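Long-range contacts in glycosyl hydrolase family 2, TIM barrel domain protein (Parabacteroides merdae ATCC 43184, PDB 6DXU), which probably hydrolyses beta-glucuronides as a glycoside hydrolase family 2 beta-glucuronidase of a human gut bacterium: residues D[571-576]-D[686-691]; D[494-499]-D[576-581]. One frame throughout, in Å; residues are numbered along the deposited sequence.

Contact 1: D[571-576]-D[686-691]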
loop_
_atom_site.group_PDB
_atom_site.type_symbol
_atom_site.label_atom_id
_atom_site.label_comp_id
_atom_site.label_asym_id
_atom_site.label_seq_id
_atom_site.Cartn_x
_atom_site.Cartn_y
_atom_site.Cartn_z
ATOM N N LEU D 571 -9.560 32.336 47.683
ATOM C CA LEU D 571 -9.633 32.677 46.266
ATOM C C LEU D 571 -11.018 32.394 45.691
ATOM O O LEU D 571 -11.558 33.200 44.925
ATOM C CB LEU D 571 -8.561 31.904 45.487
ATOM C CG LEU D 571 -8.468 32.107 43.961
ATOM C CD1 LEU D 571 -7.028 31.948 43.499
ATOM C CD2 LEU D 571 -9.378 31.140 43.172
ATOM N N ILE D 572 -11.593 31.236 46.018
ATOM C CA ILE D 572 -12.915 30.901 45.498
ATOM C C ILE D 572 -13.971 31.839 46.067
ATOM O O ILE D 572 -14.846 32.336 45.339
ATOM C CB ILE D 572 -13.244 29.429 45.802
ATOM C CG1 ILE D 572 -12.309 28.524 44.983
ATOM C CG2 ILE D 572 -14.726 29.126 45.530
ATOM C CD1 ILE D 572 -12.294 27.069 45.472
ATOM N N ASP D 573 -13.918 32.063 47.386
ATOM C CA ASP D 573 -14.810 32.998 48.068
ATOM C C ASP D 573 -14.865 34.321 47.314
ATOM O O ASP D 573 -15.946 34.836 46.998
ATOM C CB ASP D 573 -14.292 33.174 49.508
ATOM C CG ASP D 573 -15.218 33.975 50.419
ATOM O OD1 ASP D 573 -16.180 34.633 49.966
ATOM O OD2 ASP D 573 -14.954 33.933 51.642
ATOM N N TRP D 574 -13.695 34.860 46.984
ATOM C CA TRP D 574 -13.628 36.143 46.292
ATOM C C TRP D 574 -14.340 36.088 44.942
ATOM O O TRP D 574 -15.199 36.932 44.646
ATOM C CB TRP D 574 -12.168 36.560 46.107
ATOM C CG TRP D 574 -12.064 37.879 45.427
ATOM C CD1 TRP D 574 -11.946 38.112 44.082
ATOM C CD2 TRP D 574 -12.148 39.165 46.051
ATOM N NE1 TRP D 574 -11.922 39.463 43.837
ATOM C CE2 TRP D 574 -12.050 40.134 45.028
ATOM C CE3 TRP D 574 -12.285 39.593 47.376
ATOM C CZ2 TRP D 574 -12.074 41.500 45.289
ATOM C CZ3 TRP D 574 -12.316 40.954 47.635
ATOM C CH2 TRP D 574 -12.208 41.893 46.592
ATOM N N HIS D 575 -13.997 35.097 44.110
ATOM C CA HIS D 575 -14.618 34.977 42.791
ATOM C C HIS D 575 -16.138 34.937 42.896
ATOM O O HIS D 575 -16.852 35.604 42.135
ATOM C CB HIS D 575 -14.125 33.713 42.079
ATOM C CG HIS D 575 -12.780 33.843 41.437
ATOM N ND1 HIS D 575 -11.610 33.869 42.160
ATOM C CD2 HIS D 575 -12.418 33.919 40.134
ATOM C CE1 HIS D 575 -10.584 33.966 41.335
ATOM N NE2 HIS D 575 -11.047 33.997 40.097
ATOM N N LEU D 576 -16.655 34.134 43.827
ATOM C CA LEU D 576 -18.098 33.930 43.898
ATOM C C LEU D 576 -18.819 35.187 44.376
ATOM O O LEU D 576 -19.924 35.488 43.910
ATOM C CB LEU D 576 -18.417 32.747 44.810
ATOM C CG LEU D 576 -17.825 31.438 44.283
ATOM C CD1 LEU D 576 -18.292 30.252 45.109
ATOM C CD2 LEU D 576 -18.193 31.266 42.802
ATOM N N TYR D 686 -16.648 40.248 52.788
ATOM C CA TYR D 686 -15.612 39.252 52.568
ATOM C C TYR D 686 -14.575 39.293 53.691
ATOM O O TYR D 686 -14.165 40.375 54.110
ATOM C CB TYR D 686 -14.938 39.509 51.210
ATOM C CG TYR D 686 -13.755 38.621 50.879
ATOM C CD1 TYR D 686 -12.461 38.996 51.214
ATOM C CD2 TYR D 686 -13.936 37.415 50.201
ATOM C CE1 TYR D 686 -11.372 38.185 50.902
ATOM C CE2 TYR D 686 -12.850 36.595 49.888
ATOM C CZ TYR D 686 -11.579 36.985 50.245
ATOM O OH TYR D 686 -10.504 36.184 49.929
ATOM N N PRO D 687 -14.066 38.131 54.143
ATOM C CA PRO D 687 -14.413 36.792 53.641
ATOM C C PRO D 687 -15.516 36.078 54.402
ATOM O O PRO D 687 -15.924 36.518 55.483
ATOM C CB PRO D 687 -13.095 36.026 53.782
ATOM C CG PRO D 687 -12.474 36.622 55.020
ATOM C CD PRO D 687 -12.846 38.105 54.974
ATOM N N ALA D 688 -15.958 34.948 53.839
ATOM C CA ALA D 688 -16.951 34.070 54.456
ATOM C C ALA D 688 -18.323 34.732 54.573
ATOM O O ALA D 688 -19.132 34.357 55.427
ATOM C CB ALA D 688 -16.477 33.566 55.828
ATOM N N ALA D 689 -18.608 35.695 53.695
ATOM C CA ALA D 689 -19.930 36.319 53.640
ATOM C C ALA D 689 -20.353 36.831 55.018
ATOM O O ALA D 689 -21.497 36.660 55.444
ATOM C CB ALA D 689 -20.969 35.346 53.081
ATOM N N GLY D 690 -19.402 37.436 55.735
ATOM C CA GLY D 690 -19.650 38.003 57.051
ATOM C C GLY D 690 -19.637 37.015 58.198
ATOM O O GLY D 690 -19.696 37.439 59.369
ATOM N N LEU D 691 -19.585 35.717 57.914
ATOM C CA LEU D 691 -19.637 34.690 58.951
ATOM C C LEU D 691 -18.213 34.317 59.358
ATOM O O LEU D 691 -17.702 33.231 59.085
ATOM C CB LEU D 691 -20.442 33.488 58.469
ATOM C CG LEU D 691 -21.846 33.827 57.954
ATOM C CD1 LEU D 691 -22.551 32.567 57.487
ATOM C CD2 LEU D 691 -22.712 34.540 59.024
HETATM O O HOH W 1 -17.458 36.759 51.206
#

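Contact 2: D[494-499]-D[576-581]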
loop_
_atom_site.group_PDB
_atom_site.type_symbol
_atom_site.label_atom_id
_atom_site.label_comp_id
_atom_site.label_asym_id
_atom_site.label_seq_id
_atom_site.Cartn_x
_atom_site.Cartn_y
_atom_site.Cartn_z
ATOM N N THR D 494 -7.938 39.438 43.478
ATOM C CA THR D 494 -8.811 40.611 43.522
ATOM C C THR D 494 -8.913 41.325 42.176
ATOM O O THR D 494 -9.764 42.208 42.033
ATOM C CB THR D 494 -8.325 41.597 44.596
ATOM O OG1 THR D 494 -6.929 41.843 44.409
ATOM C CG2 THR D 494 -8.550 41.030 45.983
ATOM N N ASP D 495 -8.087 40.963 41.193
ATOM C CA ASP D 495 -8.215 41.480 39.832
ATOM C C ASP D 495 -9.222 40.715 38.973
ATOM O O ASP D 495 -9.414 41.086 37.810
ATOM C CB ASP D 495 -6.856 41.481 39.134
ATOM C CG ASP D 495 -5.978 42.643 39.567
ATOM O OD1 ASP D 495 -6.494 43.561 40.235
ATOM O OD2 ASP D 495 -4.781 42.649 39.220
ATOM N N TYR D 496 -9.879 39.685 39.512
ATOM C CA TYR D 496 -10.737 38.823 38.699
ATOM C C TYR D 496 -11.809 39.625 37.956
ATOM O O TYR D 496 -11.979 39.481 36.737
ATOM C CB TYR D 496 -11.382 37.754 39.586
ATOM C CG TYR D 496 -12.642 37.149 38.993
ATOM C CD1 TYR D 496 -13.897 37.416 39.547
ATOM C CD2 TYR D 496 -12.579 36.341 37.865
ATOM C CE1 TYR D 496 -15.055 36.868 39.003
ATOM C CE2 TYR D 496 -13.721 35.802 37.310
ATOM C CZ TYR D 496 -14.953 36.068 37.880
ATOM O OH TYR D 496 -16.090 35.524 37.324
ATOM N N LYS D 497 -12.544 40.479 38.671
ATOM C CA LYS D 497 -13.661 41.188 38.050
ATOM C C LYS D 497 -13.181 42.133 36.953
ATOM O O LYS D 497 -13.756 42.169 35.853
ATOM C CB LYS D 497 -14.449 41.956 39.109
ATOM C CG LYS D 497 -15.649 42.717 38.555
ATOM C CD LYS D 497 -16.480 43.272 39.690
ATOM C CE LYS D 497 -17.578 44.185 39.195
ATOM N NZ LYS D 497 -18.452 44.578 40.347
ATOM N N SER D 498 -12.126 42.905 37.224
ATOM C CA SER D 498 -11.659 43.858 36.218
ATOM C C SER D 498 -11.112 43.143 34.984
ATOM O O SER D 498 -11.330 43.595 33.849
ATOM C CB SER D 498 -10.611 44.798 36.815
ATOM O OG SER D 498 -9.423 44.109 37.143
ATOM N N ILE D 499 -10.375 42.044 35.176
ATOM C CA ILE D 499 -9.894 41.292 34.019
ATOM C C ILE D 499 -11.072 40.765 33.210
ATOM O O ILE D 499 -11.067 40.817 31.973
ATOM C CB ILE D 499 -8.947 40.156 34.452
ATOM C CG1 ILE D 499 -7.681 40.731 35.087
ATOM C CG2 ILE D 499 -8.565 39.292 33.235
ATOM C CD1 ILE D 499 -6.805 39.682 35.764
ATOM N N LEU D 576 -16.655 34.134 43.827
ATOM C CA LEU D 576 -18.098 33.930 43.898
ATOM C C LEU D 576 -18.819 35.187 44.376
ATOM O O LEU D 576 -19.924 35.488 43.910
ATOM C CB LEU D 576 -18.417 32.747 44.810
ATOM C CG LEU D 576 -17.825 31.438 44.283
ATOM C CD1 LEU D 576 -18.292 30.252 45.109
ATOM C CD2 LEU D 576 -18.193 31.266 42.802
ATOM N N LYS D 577 -18.232 35.931 45.310
ATOM C CA LYS D 577 -18.920 37.145 45.731
ATOM C C LYS D 577 -18.838 38.225 44.656
ATOM O O LYS D 577 -19.789 38.996 44.484
ATOM C CB LYS D 577 -18.386 37.618 47.080
ATOM C CG LYS D 577 -17.018 38.203 47.077
ATOM C CD LYS D 577 -17.078 39.703 47.283
ATOM C CE LYS D 577 -15.678 40.284 47.377
ATOM N NZ LYS D 577 -15.606 41.685 46.883
ATOM N N GLU D 578 -17.753 38.251 43.880
ATOM C CA GLU D 578 -17.680 39.170 42.746
ATOM C C GLU D 578 -18.757 38.863 41.707
ATOM O O GLU D 578 -19.328 39.781 41.102
ATOM C CB GLU D 578 -16.290 39.112 42.112
ATOM C CG GLU D 578 -15.180 39.700 42.983
ATOM C CD GLU D 578 -15.266 41.213 43.132
ATOM O OE1 GLU D 578 -14.456 41.924 42.485
ATOM O OE2 GLU D 578 -16.137 41.682 43.899
ATOM N N GLN D 579 -19.045 37.581 41.474
ATOM C CA GLN D 579 -20.022 37.241 40.445
ATOM C C GLN D 579 -21.425 37.730 40.787
ATOM O O GLN D 579 -22.233 37.949 39.876
ATOM C CB GLN D 579 -20.019 35.732 40.198
ATOM C CG GLN D 579 -18.726 35.268 39.524
ATOM C CD GLN D 579 -18.665 33.770 39.298
ATOM O OE1 GLN D 579 -19.618 33.031 39.578
ATOM N NE2 GLN D 579 -17.531 33.312 38.783
ATOM N N GLU D 580 -21.729 37.938 42.067
ATOM C CA GLU D 580 -23.039 38.487 42.405
ATOM C C GLU D 580 -23.218 39.930 41.942
ATOM O O GLU D 580 -24.353 40.424 41.934
ATOM C CB GLU D 580 -23.273 38.375 43.916
ATOM C CG GLU D 580 -23.349 36.925 44.389
ATOM C CD GLU D 580 -23.731 36.787 45.850
ATOM O OE1 GLU D 580 -24.000 37.815 46.501
ATOM O OE2 GLU D 580 -23.790 35.642 46.339
ATOM N N THR D 581 -22.141 40.605 41.534
ATOM C CA THR D 581 -22.202 41.998 41.103
ATOM C C THR D 581 -21.837 42.170 39.632
ATOM O O THR D 581 -21.434 43.263 39.219
ATOM C CB THR D 581 -21.297 42.870 41.980
ATOM O OG1 THR D 581 -19.921 42.570 41.708
ATOM C CG2 THR D 581 -21.590 42.629 43.456
HETATM O O HOH W 2 -12.166 41.078 41.508
#

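Contact 1: D[571-576]-D[686-691]
Helix 565-579, which follows strand 512-513 and precedes strand 587-589 in the TIM barrel, presents Asp573 and Trp574 to Tyr686, Pro687 and Ala688 in the loop between strands 674-680 and 692-696. The contact thus joins the barrel to the beta-rich DUF4982 domain. Asp573 reaches across with its CG swung anti to the backbone N (chi1 -172°), and its OD2 takes the N-H of Ala688 at 2.6 Å, nearly straight at 167° and on the syn lone pair. The other oxygen, OD1, receives a hydrogen bond from a water 2.8 Å away, and this water in turn accepts the N-H of Ala689, with its oxygen 2.9 Å from Ala689 N. Left-handed backbone conformations at Ala688 and Ala689 accompany this presentation of two successive N-H groups to a single carboxylate. Tyr661 OH is also hydrogen-bonded to OD2, and Tyr631 OH to OD1. Beside the carboxylate, the Tyr686 ring is met on both faces. Trp574 comes to one face edge-on, its CE3 3.7 Å above the ring centre and the two planes at 89°; the opposite face is overlain by CB of Pro687, likewise 3.7 Å above the plane, an arrangement that goes with the cis peptide bond joining the two residues. Tyr686 CE2 also lies 3.6 Å from Asp573 CG, while its hydroxyl is hydrogen-bonded to the carbonyl of Arg570. With an alanine here, the edge of Trp574 and CB of Pro687 would probably face a gap, and the Arg570 carbonyl would lose this phenol partner. Each oxygen of the buried Asp573 has two hydrogen-bond partners, which is consistent with an ionised carboxylate.

Contact 2: D[494-499]-D[576-581]
Tyr496 and Lys497, at the start of helix 496-504, pack against Glu578 and Gln579 of helix 565-579, and Thr581 beyond them, so that two neighbouring helices of the barrel's outer layer meet. Just ahead of the first helix, Thr494 takes part through a water that donates to its carbonyl O at 2.7 Å and to Glu578 OE1 at 2.6 Å, while accepting the N-H of Lys497. Tyr496 follows, with CB of Glu578 close to its ring plane, 3.9 Å from CD1 at the ring edge. Farther out, Gln579 crosses the tyrosine at about a right angle; its NE2 donates to Tyr496 OH at 3.0 Å, a bent bond of 147° that leaves the hydroxyl 21° out of the amide plane. The same NE2 is also hydrogen-bonded to Thr588 OG1 on strand 587-589. Lys497 runs out fully extended, CG anti to the backbone N (chi1 -179°), passing OE1 of Glu578 at 3.4 Å from its CB. At its end NZ donates to Thr581 OG1 at 2.8 Å, with a weak second bond to the Thr581 carbonyl. That hydroxyl spends its own proton on the carbonyl of Glu578, so it is well placed to accept from the lysine. Glu578 OE2 pairs instead with Lys577 NZ at 3.0 Å, leaving Lys497 to add an opposite charge at longer range. The direct bonds across the junction therefore end on neutral oxygens, while the water links the Glu578 carboxylate, probably stabilised by both lysines, to the start of helix 496-504.

Overall arrangement
Both contacts use helix 565-579 and overlap at Leu576: contact 1 takes its middle, contact 2 its later residues and those that follow. Contact 1 is buried and joins the barrel to the DUF4982 domain, pairing a carboxylate with backbone N-H groups, one direct and one through water, beside an edge-to-face aromatic pair. Contact 2 is partly buried, joins two neighbouring helices of the barrel and the residues flanking them, and relies on the polar ends of long side chains and a water. They touch directly: His575 packs on Tyr496, Trp574 on Thr494, and Lys577 makes a cation-pi contact with Trp574 and packs against Tyr686. One helix thus links its barrel neighbour 496-504 to the adjoining domain.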